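Fusolin (Unidentified entomopoxvirus, PDB 4YN2) builds the crystalline spindles of an insect poxvirus that enhance virulence, and probably acts as a lytic polysaccharide monooxygenase on chitin. Local coordinates at residues G2-S5 and F6-A9; G73-Y76 and W77-C80; A96-W99 and S100-F103; P154-V158 and F159-V163. One frame throughout, in Å; residues are numbered along the deposited sequence.

Interaction 1: residues G2-S5 and F6-A9; sequences GYMS and FPIA
The carbonyl oxygen of Ser5 comes obliquely to the Phe6 ring, one face of which is covered by Pro7 CG, 4.3 Å above the ring plane and offset toward the rim. The aromatic side chain and the pyrrolidine ring are brought together across a cis Phe6-Pro7 peptide bond, a form in which aromatic-proline pairs often stack. Behind this bend the Met4 side chain curls rather than extends: it is bent at both chi2 (-64°) and chi3 (-61°), which brings its methyl back onto the turn. Met4 CE thus lies 3.3 Å from the carbonyl oxygen of Phe6 and also packs on CD of Pro7 at 3.9 Å. Met4 to Phe6 end strand 2-6, an outermost strand of the four-stranded antiparallel sheet, in a classic beta bulge, Ser5 and Phe6 both facing Glu135 on strand 129-138, whose OE1 is hydrogen-bonded to Ser5 OG. Past the bulge the chain folds back on itself, and Ala9 N donates to Met4 O over 2.8 Å, from above the carbonyl plane by 42°. The same reversal sets Ala9 CB 3.9 Å from Met4 CB, with Tyr3 CB a little farther off on the Ala9 methyl. Ala9 is the N-cap of helix 10-15, whose Gln11 and Arg12 lie against the Tyr3 side chain. Val226 of strand 220-231 covers both Met4 and Pro7, and Asn224 OD1 of that strand accepts a hydrogen bond from Met4 N.

Interaction 2: residues G73-Y76 and W77-C80; sequences GPDY and WDKC. With NAG (2-acetamido-2-deoxy-beta-D-glucopyranose), chain B; BMA (beta-D-mannopyranose), chain C.
Tyr76 and Trp77 meet in a T-shaped pair, the indole edge toward the phenol face, with the Tyr76 ring and the five-membered ring of Trp77 centred 5.1 Å apart and their planes at 76°. The nearest approach in this pair is Tyr76 CZ to Trp77 CD1, 4.0 Å. Both side chains also hold the glycan: Tyr76 OH donates to the acetamide O7 of NAG over 3.1 Å, and one face of the Trp77 indole carries NAG O3 and, 3.7 Å from Trp77 CZ2, BMA C5. On the opposite face Asp75 CA makes a CH-pi contact, so the indole is sandwiched between sugar and backbone. A type I turn from Asp75 to Asp78 sets this geometry, closed by Asp78 N to Asp75 O at 3.1 Å. Outside it, Arg211 NH2 hydrogen-bonds to Tyr76 O, and OD1 of Asp78, the N-cap of helix 79-86, accepts from His81 N. The pocket also includes Asn173, which heads an Asn-Asp-Thr sequon and is probably where the sugar is attached. The Asp75 and Asp78 carboxylates lie side by side with their OD2 atoms 4.1 Å apart, a proximity that may raise the proton affinity of one of them.

Interaction 3: residues A96-W99 and S100-F103; sequences AHSW and SNPF
One backbone hydrogen bond closes the bend between Ser98 and Asn101: Asn101 N donates to Ser98 O over 3.2 Å, arriving from well above the carbonyl plane (53° out of it). Side chains pack beside it, Ser98 CB resting 3.2 Å from the amide oxygen OD1 of Asn101. A CH-pi contact occupies the outer corner. Ser100 CB stands over the face of the Trp99 indole, 4.2 Å from the centroid of the five-membered ring and only 11° off its normal. The Trp99 first torsion (chi1 80°) places CG between the backbone N and the carbonyl carbon, laying the ring back over the peptide that follows, with Ser100 N above it. Beyond this corner the indole reaches helices 31-48 and 51-63, touching Val44 and Ala57, and its NE1 makes a weak hydrogen bond to Glu47. Apolar contact joins the two ends of 96-103, where Ala96 CB meets Phe103 CB at 3.9 Å and also lies 3.4 Å from Phe103 O. The two arms run in roughly opposite directions and are joined by a type I beta turn from Ser98 to Asn101 at the surface, within the long connection between helix 79-86 and strand 118-121.

Interaction 4: residues P154-V158 and F159-V163; sequences PSFNV and FIDRV
Asn157 reaches across the turn to three residues of 159-163. Its CB lies 3.6 Å from Asp161 OD2, and its CG packs against CG1 of Ile160. OD1 accepts from Phe159 N at 3.1 Å, closing an Asx turn, because chi1 of -177° carries the amide away from the Asn157 nitrogen and along the chain to come. The same oxygen lies in the plane of the Phe159 ring at its edge, 3.4 Å from Phe159 CD2, the amide and ring planes being almost perpendicular (89°). At the other branch of the tip, ND2 rests on the Ile160 methyl CD1. Val158 CG1 covers one face of the Phe159 ring. The backbone of Asn157 is gripped as well: its O accepts from both Ile160 N and Asp161 N, the latter at 2.8 Å and nearly along the C=O axis. In return Asp161 OD2 takes the N-H of Asn157, again 2.8 Å away, on its anti side, so Asn157 and Asp161 are tied through two bonds of opposite sense. A water donates to both Val158 O and Asp161 O, bridging the two carbonyls. The Phe156 ring runs alongside Asp161 in the opposite direction, CE1 against its CB, and its CZ meets Val163 CG2 at 3.7 Å. The turn belongs to the connection between strands 145-152 and 168-174: Phe156 and Val163 both lie on Val207 of strand 206-214, Val158 is backbone-bonded to Gly113, and Arg162 forms a salt bridge with Asp110.

All four are local contacts within the monooxygenase-like domain, following one another along the chain without touching. Interaction 1 begins directly after His1, which with His142 binds the zinc ion; this site probably corresponds to the copper site of related monooxygenases. The side chain of Tyr3 in interaction 1 is about 11 Å from the zinc, and that of Phe103 in interaction 3 about 9 Å. Interaction 2, about 10 Å from interaction 3 between nearest atoms, carries the glycan instead. Interactions 3 and 4 come nearest, about 8 Å between closest atoms, and share a neighbour in Tyr90, which stacks on His97 and touches Arg162.

Interaction 1: residues G2-S5 and F6-A9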
loop_
_atom_site.group_PDB
_atom_site.type_symbol
_atom_site.label_atom_id
_atom_site.label_comp_id
_atom_site.label_asym_id
_atom_site.label_seq_id
_atom_site.Cartn_x
_atom_site.Cartn_y
_atom_site.Cartn_z
ATOM N N GLY A 2 2.560 12.098 -11.276
ATOM C CA GLY A 2 3.591 11.353 -10.588
ATOM C C GLY A 2 3.017 10.277 -9.704
ATOM O O GLY A 2 1.836 9.937 -9.802
ATOM N N TYR A 3 3.864 9.726 -8.867
ATOM C CA TYR A 3 3.480 8.642 -7.966
ATOM C C TYR A 3 4.414 8.572 -6.791
ATOM O O TYR A 3 5.538 9.071 -6.856
ATOM C CB TYR A 3 3.499 7.287 -8.709
ATOM C CG TYR A 3 4.787 7.038 -9.462
ATOM C CD1 TYR A 3 5.906 6.524 -8.819
ATOM C CD2 TYR A 3 4.900 7.356 -10.807
ATOM C CE1 TYR A 3 7.111 6.352 -9.491
ATOM C CE2 TYR A 3 6.103 7.199 -11.488
ATOM C CZ TYR A 3 7.210 6.701 -10.824
ATOM O OH TYR A 3 8.395 6.502 -11.486
ATOM N N MET A 4 3.967 7.910 -5.738
ATOM C CA MET A 4 4.788 7.652 -4.563
ATOM C C MET A 4 5.866 6.631 -4.917
ATOM O O MET A 4 5.538 5.549 -5.386
ATOM C CB MET A 4 3.923 7.142 -3.394
ATOM C CG MET A 4 3.259 8.242 -2.624
ATOM S SD MET A 4 4.432 9.348 -1.788
ATOM C CE MET A 4 5.243 8.220 -0.722
ATOM N N SER A 5 7.140 6.990 -4.743
ATOM C CA SER A 5 8.268 6.113 -5.058
ATOM C C SER A 5 8.825 5.512 -3.800
ATOM O O SER A 5 9.310 4.381 -3.859
ATOM C CB SER A 5 9.355 6.860 -5.832
ATOM O OG SER A 5 9.572 8.160 -5.314
ATOM N N PHE A 6 8.763 6.224 -2.654
ATOM C CA PHE A 6 9.195 5.611 -1.400
ATOM C C PHE A 6 8.295 6.033 -0.241
ATOM O O PHE A 6 8.295 7.198 0.128
ATOM C CB PHE A 6 10.666 5.876 -1.024
ATOM C CG PHE A 6 10.989 5.007 0.168
ATOM C CD1 PHE A 6 11.216 3.647 0.010
ATOM C CD2 PHE A 6 10.821 5.490 1.456
ATOM C CE1 PHE A 6 11.352 2.810 1.116
ATOM C CE2 PHE A 6 10.958 4.653 2.559
ATOM C CZ PHE A 6 11.216 3.316 2.379
ATOM N N PRO A 7 7.622 5.094 0.439
ATOM C CA PRO A 7 7.421 3.687 0.071
ATOM C C PRO A 7 6.674 3.654 -1.272
ATOM O O PRO A 7 5.940 4.591 -1.599
ATOM C CB PRO A 7 6.653 3.109 1.278
ATOM C CG PRO A 7 6.715 4.175 2.353
ATOM C CD PRO A 7 6.783 5.452 1.593
ATOM N N ILE A 8 6.946 2.651 -2.098
ATOM C CA ILE A 8 6.381 2.589 -3.451
ATOM C C ILE A 8 4.848 2.557 -3.457
ATOM O O ILE A 8 4.231 1.862 -2.649
ATOM C CB ILE A 8 6.971 1.385 -4.234
ATOM C CG1 ILE A 8 6.745 1.533 -5.750
ATOM C CG2 ILE A 8 6.441 0.044 -3.715
ATOM C CD1 ILE A 8 7.563 0.525 -6.568
ATOM N N ALA A 9 4.240 3.306 -4.398
ATOM C CA ALA A 9 2.790 3.283 -4.578
ATOM C C ALA A 9 2.367 1.912 -5.041
ATOM O O ALA A 9 3.073 1.287 -5.839
ATOM C CB ALA A 9 2.358 4.322 -5.601
#

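Interaction 2: residues G73-Y76 and W77-C80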
loop_
_atom_site.group_PDB
_atom_site.type_symbol
_atom_site.label_atom_id
_atom_site.label_comp_id
_atom_site.label_asym_id
_atom_site.label_seq_id
_atom_site.Cartn_x
_atom_site.Cartn_y
_atom_site.Cartn_z
ATOM N N GLY A 73 -11.822 20.765 -9.132
ATOM C CA GLY A 73 -12.303 22.099 -9.451
ATOM C C GLY A 73 -11.824 23.114 -8.436
ATOM O O GLY A 73 -10.928 22.819 -7.639
ATOM N N PRO A 74 -12.412 24.328 -8.427
ATOM C CA PRO A 74 -11.905 25.386 -7.531
ATOM C C PRO A 74 -12.061 25.139 -6.028
ATOM O O PRO A 74 -11.315 25.728 -5.249
ATOM C CB PRO A 74 -12.729 26.626 -7.934
ATOM C CG PRO A 74 -13.337 26.314 -9.217
ATOM C CD PRO A 74 -13.471 24.839 -9.321
ATOM N N ASP A 75 -13.026 24.306 -5.622
ATOM C CA ASP A 75 -13.301 24.016 -4.210
ATOM C C ASP A 75 -12.659 22.671 -3.773
ATOM O O ASP A 75 -13.260 21.898 -3.034
ATOM C CB ASP A 75 -14.821 24.019 -3.951
ATOM C CG ASP A 75 -15.599 23.007 -4.762
ATOM O OD1 ASP A 75 -15.191 22.733 -5.918
ATOM O OD2 ASP A 75 -16.636 22.510 -4.257
ATOM N N TYR A 76 -11.397 22.453 -4.170
ATOM C CA TYR A 76 -10.571 21.287 -3.806
ATOM C C TYR A 76 -10.338 21.191 -2.280
ATOM O O TYR A 76 -9.958 20.140 -1.783
ATOM C CB TYR A 76 -9.203 21.342 -4.540
ATOM C CG TYR A 76 -8.408 22.586 -4.230
ATOM C CD1 TYR A 76 -7.701 22.704 -3.044
ATOM C CD2 TYR A 76 -8.454 23.694 -5.073
ATOM C CE1 TYR A 76 -7.077 23.891 -2.690
ATOM C CE2 TYR A 76 -7.806 24.880 -4.742
ATOM C CZ TYR A 76 -7.111 24.973 -3.553
ATOM O OH TYR A 76 -6.486 26.153 -3.229
ATOM N N TRP A 77 -10.477 22.316 -1.575
ATOM C CA TRP A 77 -10.312 22.431 -0.118
ATOM C C TRP A 77 -11.569 21.992 0.651
ATOM O O TRP A 77 -11.500 21.863 1.868
ATOM C CB TRP A 77 -9.959 23.893 0.285
ATOM C CG TRP A 77 -10.805 24.943 -0.368
ATOM C CD1 TRP A 77 -10.482 25.667 -1.476
ATOM C CD2 TRP A 77 -12.170 25.267 -0.062
ATOM N NE1 TRP A 77 -11.570 26.388 -1.905
ATOM C CE2 TRP A 77 -12.602 26.204 -1.026
ATOM C CE3 TRP A 77 -13.046 24.923 0.981
ATOM C CZ2 TRP A 77 -13.890 26.742 -1.020
ATOM C CZ3 TRP A 77 -14.317 25.467 0.991
ATOM C CH2 TRP A 77 -14.725 26.370 0.005
ATOM N N ASP A 78 -12.720 21.843 -0.031
ATOM C CA ASP A 78 -13.995 21.476 0.589
ATOM C C ASP A 78 -14.001 19.965 0.836
ATOM O O ASP A 78 -14.111 19.190 -0.112
ATOM C CB ASP A 78 -15.154 21.934 -0.322
ATOM C CG ASP A 78 -16.557 21.663 0.188
ATOM O OD1 ASP A 78 -16.737 20.695 0.936
ATOM O OD2 ASP A 78 -17.480 22.369 -0.236
ATOM N N LYS A 79 -13.858 19.563 2.109
ATOM C CA LYS A 79 -13.763 18.158 2.529
ATOM C C LYS A 79 -14.957 17.317 2.064
ATOM O O LYS A 79 -14.738 16.211 1.579
ATOM C CB LYS A 79 -13.608 18.032 4.058
ATOM N N CYS A 80 -16.195 17.833 2.175
ATOM C CA CYS A 80 -17.377 17.085 1.726
ATOM C C CYS A 80 -17.388 16.940 0.206
ATOM O O CYS A 80 -17.804 15.903 -0.276
ATOM C CB CYS A 80 -18.672 17.720 2.228
ATOM S SG CYS A 80 -18.876 17.648 4.024
HETATM C C1 NAG B . -7.519 25.296 3.403
HETATM C C2 NAG B . -7.693 26.273 2.242
HETATM C C3 NAG B . -8.653 27.382 2.669
HETATM C C4 NAG B . -9.953 26.790 3.205
HETATM C C5 NAG B . -9.652 25.810 4.335
HETATM C C6 NAG B . -10.869 25.105 4.886
HETATM C C7 NAG B . -5.818 26.643 0.674
HETATM C C8 NAG B . -4.531 27.381 0.449
HETATM N N2 NAG B . -6.405 26.836 1.869
HETATM O O3 NAG B . -8.917 28.204 1.536
HETATM O O4 NAG B . -10.773 27.831 3.721
HETATM O O5 NAG B . -8.770 24.790 3.846
HETATM O O6 NAG B . -11.401 24.161 3.964
HETATM O O7 NAG B . -6.305 25.913 -0.185
HETATM C C1 BMA C . -11.946 28.179 3.016
HETATM C C2 BMA C . -12.925 28.815 4.002
HETATM C C3 BMA C . -14.168 29.312 3.272
HETATM C C4 BMA C . -13.789 30.230 2.116
HETATM C C5 BMA C . -12.793 29.520 1.203
HETATM C C6 BMA C . -12.285 30.382 0.070
HETATM O O2 BMA C . -12.288 29.891 4.685
HETATM O O3 BMA C . -15.041 29.982 4.174
HETATM O O4 BMA C . -14.952 30.555 1.364
HETATM O O5 BMA C . -11.647 29.098 1.962
HETATM O O6 BMA C . -11.469 31.449 0.538
#

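Interaction 3: residues A96-W99 and S100-F103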
loop_
_atom_site.group_PDB
_atom_site.type_symbol
_atom_site.label_atom_id
_atom_site.label_comp_id
_atom_site.label_asym_id
_atom_site.label_seq_id
_atom_site.Cartn_x
_atom_site.Cartn_y
_atom_site.Cartn_z
ATOM N N ALA A 96 -11.443 6.317 -10.204
ATOM C CA ALA A 96 -11.601 5.914 -11.603
ATOM C C ALA A 96 -12.014 4.447 -11.705
ATOM O O ALA A 96 -11.230 3.558 -11.387
ATOM C CB ALA A 96 -10.305 6.149 -12.352
ATOM N N HIS A 97 -13.247 4.192 -12.126
ATOM C CA HIS A 97 -13.758 2.826 -12.209
ATOM C C HIS A 97 -14.597 2.557 -13.488
ATOM O O HIS A 97 -15.374 1.608 -13.485
ATOM C CB HIS A 97 -14.593 2.532 -10.956
ATOM C CG HIS A 97 -15.867 3.308 -10.883
ATOM N ND1 HIS A 97 -15.893 4.613 -10.430
ATOM C CD2 HIS A 97 -17.122 2.941 -11.223
ATOM C CE1 HIS A 97 -17.153 5.003 -10.531
ATOM N NE2 HIS A 97 -17.927 4.023 -10.997
ATOM N N SER A 98 -14.443 3.355 -14.560
ATOM C CA SER A 98 -15.207 3.182 -15.813
ATOM C C SER A 98 -14.249 3.327 -16.983
ATOM O O SER A 98 -13.723 4.414 -17.193
ATOM C CB SER A 98 -16.337 4.204 -15.895
ATOM O OG SER A 98 -17.265 4.033 -14.835
ATOM N N TRP A 99 -13.987 2.226 -17.710
ATOM C CA TRP A 99 -12.956 2.167 -18.756
ATOM C C TRP A 99 -13.143 3.176 -19.912
ATOM O O TRP A 99 -12.139 3.662 -20.427
ATOM C CB TRP A 99 -12.813 0.736 -19.326
ATOM C CG TRP A 99 -13.847 0.346 -20.338
ATOM C CD1 TRP A 99 -15.153 0.025 -20.105
ATOM C CD2 TRP A 99 -13.667 0.295 -21.755
ATOM N NE1 TRP A 99 -15.795 -0.241 -21.294
ATOM C CE2 TRP A 99 -14.905 -0.078 -22.324
ATOM C CE3 TRP A 99 -12.573 0.515 -22.604
ATOM C CZ2 TRP A 99 -15.076 -0.242 -23.702
ATOM C CZ3 TRP A 99 -12.746 0.356 -23.970
ATOM C CH2 TRP A 99 -13.982 -0.026 -24.503
ATOM N N SER A 100 -14.384 3.516 -20.288
ATOM C CA SER A 100 -14.659 4.426 -21.412
ATOM C C SER A 100 -14.897 5.894 -20.968
ATOM O O SER A 100 -15.398 6.689 -21.760
ATOM C CB SER A 100 -15.867 3.914 -22.197
ATOM O OG SER A 100 -16.957 3.616 -21.337
ATOM N N ASN A 101 -14.504 6.259 -19.738
ATOM C CA ASN A 101 -14.669 7.604 -19.189
ATOM C C ASN A 101 -13.308 8.220 -18.854
ATOM O O ASN A 101 -12.324 7.481 -18.797
ATOM C CB ASN A 101 -15.537 7.517 -17.941
ATOM C CG ASN A 101 -17.008 7.372 -18.234
ATOM O OD1 ASN A 101 -17.617 6.347 -17.923
ATOM N ND2 ASN A 101 -17.628 8.400 -18.814
ATOM N N PRO A 102 -13.213 9.555 -18.622
ATOM C CA PRO A 102 -11.901 10.145 -18.289
ATOM C C PRO A 102 -11.289 9.492 -17.049
ATOM O O PRO A 102 -12.004 9.206 -16.093
ATOM C CB PRO A 102 -12.202 11.638 -18.055
ATOM C CG PRO A 102 -13.668 11.764 -17.995
ATOM C CD PRO A 102 -14.271 10.588 -18.689
ATOM N N PHE A 103 -9.994 9.147 -17.135
ATOM C CA PHE A 103 -9.188 8.480 -16.101
ATOM C C PHE A 103 -9.395 6.950 -16.092
ATOM O O PHE A 103 -8.695 6.253 -15.355
ATOM C CB PHE A 103 -9.394 9.078 -14.705
ATOM C CG PHE A 103 -9.021 10.541 -14.643
ATOM C CD1 PHE A 103 -7.695 10.942 -14.737
ATOM C CD2 PHE A 103 -9.992 11.515 -14.473
ATOM C CE1 PHE A 103 -7.354 12.292 -14.691
ATOM C CE2 PHE A 103 -9.648 12.863 -14.408
ATOM C CZ PHE A 103 -8.329 13.244 -14.502
#

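Interaction 4: residues P154-V158 and F159-V163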
loop_
_atom_site.group_PDB
_atom_site.type_symbol
_atom_site.label_atom_id
_atom_site.label_comp_id
_atom_site.label_asym_id
_atom_site.label_seq_id
_atom_site.Cartn_x
_atom_site.Cartn_y
_atom_site.Cartn_z
ATOM N N PRO A 154 -6.274 1.882 13.105
ATOM C CA PRO A 154 -5.547 0.726 13.665
ATOM C C PRO A 154 -6.066 -0.692 13.414
ATOM O O PRO A 154 -5.236 -1.607 13.364
ATOM C CB PRO A 154 -5.599 1.000 15.162
ATOM C CG PRO A 154 -5.606 2.453 15.264
ATOM C CD PRO A 154 -6.434 2.938 14.125
ATOM N N SER A 155 -7.373 -0.898 13.282
ATOM C CA SER A 155 -7.909 -2.250 13.069
ATOM C C SER A 155 -8.203 -2.546 11.586
ATOM O O SER A 155 -8.809 -3.568 11.281
ATOM C CB SER A 155 -9.176 -2.447 13.901
ATOM O OG SER A 155 -10.152 -1.480 13.568
ATOM N N PHE A 156 -7.725 -1.694 10.659
ATOM C CA PHE A 156 -7.910 -1.940 9.235
ATOM C C PHE A 156 -7.304 -3.299 8.859
ATOM O O PHE A 156 -6.207 -3.643 9.294
ATOM C CB PHE A 156 -7.267 -0.805 8.430
ATOM C CG PHE A 156 -7.149 -1.054 6.952
ATOM C CD1 PHE A 156 -8.209 -0.788 6.102
ATOM C CD2 PHE A 156 -5.988 -1.579 6.412
ATOM C CE1 PHE A 156 -8.101 -1.032 4.737
ATOM C CE2 PHE A 156 -5.879 -1.796 5.044
ATOM C CZ PHE A 156 -6.943 -1.547 4.223
ATOM N N ASN A 157 -8.021 -4.055 8.049
ATOM C CA ASN A 157 -7.596 -5.375 7.608
ATOM C C ASN A 157 -7.474 -5.342 6.084
ATOM O O ASN A 157 -8.476 -5.337 5.384
ATOM C CB ASN A 157 -8.618 -6.413 8.103
ATOM C CG ASN A 157 -8.242 -7.825 7.777
ATOM O OD1 ASN A 157 -7.458 -8.084 6.871
ATOM N ND2 ASN A 157 -8.825 -8.770 8.470
ATOM N N VAL A 158 -6.239 -5.301 5.583
ATOM C CA VAL A 158 -5.935 -5.200 4.148
ATOM C C VAL A 158 -6.517 -6.364 3.323
ATOM O O VAL A 158 -6.820 -6.171 2.153
ATOM C CB VAL A 158 -4.399 -5.099 3.928
ATOM C CG1 VAL A 158 -3.716 -6.436 4.155
ATOM C CG2 VAL A 158 -4.069 -4.557 2.540
ATOM N N PHE A 159 -6.654 -7.554 3.916
ATOM C CA PHE A 159 -7.154 -8.728 3.214
ATOM C C PHE A 159 -8.622 -8.597 2.808
ATOM O O PHE A 159 -9.011 -9.175 1.792
ATOM C CB PHE A 159 -6.981 -9.996 4.069
ATOM C CG PHE A 159 -5.545 -10.344 4.366
ATOM C CD1 PHE A 159 -4.767 -11.008 3.428
ATOM C CD2 PHE A 159 -4.970 -10.011 5.579
ATOM C CE1 PHE A 159 -3.426 -11.303 3.695
ATOM C CE2 PHE A 159 -3.633 -10.302 5.841
ATOM C CZ PHE A 159 -2.867 -10.934 4.890
ATOM N N ILE A 160 -9.426 -7.828 3.561
ATOM C CA ILE A 160 -10.869 -7.743 3.281
ATOM C C ILE A 160 -11.473 -6.338 3.284
ATOM O O ILE A 160 -12.591 -6.212 2.804
ATOM C CB ILE A 160 -11.636 -8.627 4.303
ATOM C CG1 ILE A 160 -11.421 -8.144 5.760
ATOM C CG2 ILE A 160 -11.242 -10.096 4.140
ATOM C CD1 ILE A 160 -12.080 -9.001 6.804
ATOM N N ASP A 161 -10.811 -5.314 3.853
ATOM C CA ASP A 161 -11.379 -3.970 3.917
ATOM C C ASP A 161 -10.975 -3.113 2.749
ATOM O O ASP A 161 -9.809 -3.097 2.362
ATOM C CB ASP A 161 -10.923 -3.225 5.185
ATOM C CG ASP A 161 -11.448 -3.748 6.507
ATOM O OD1 ASP A 161 -12.567 -4.295 6.526
ATOM O OD2 ASP A 161 -10.750 -3.575 7.530
ATOM N N ARG A 162 -11.909 -2.300 2.272
ATOM C CA ARG A 162 -11.593 -1.265 1.304
ATOM C C ARG A 162 -11.053 -0.094 2.070
ATOM O O ARG A 162 -11.466 0.126 3.216
ATOM C CB ARG A 162 -12.838 -0.838 0.524
ATOM C CG ARG A 162 -13.317 -1.905 -0.426
ATOM C CD ARG A 162 -12.671 -1.769 -1.772
ATOM N NE ARG A 162 -13.008 -2.907 -2.633
ATOM C CZ ARG A 162 -13.098 -2.868 -3.959
ATOM N NH1 ARG A 162 -12.882 -1.732 -4.620
ATOM N NH2 ARG A 162 -13.419 -3.961 -4.638
ATOM N N VAL A 163 -10.175 0.676 1.438
ATOM C CA VAL A 163 -9.686 1.933 1.981
ATOM C C VAL A 163 -10.757 2.946 1.640
ATOM O O VAL A 163 -11.052 3.145 0.463
ATOM C CB VAL A 163 -8.303 2.324 1.413
ATOM C CG1 VAL A 163 -7.914 3.739 1.839
ATOM C CG2 VAL A 163 -7.229 1.322 1.835
HETATM O O HOH W 1 -7.440 -3.718 1.281
#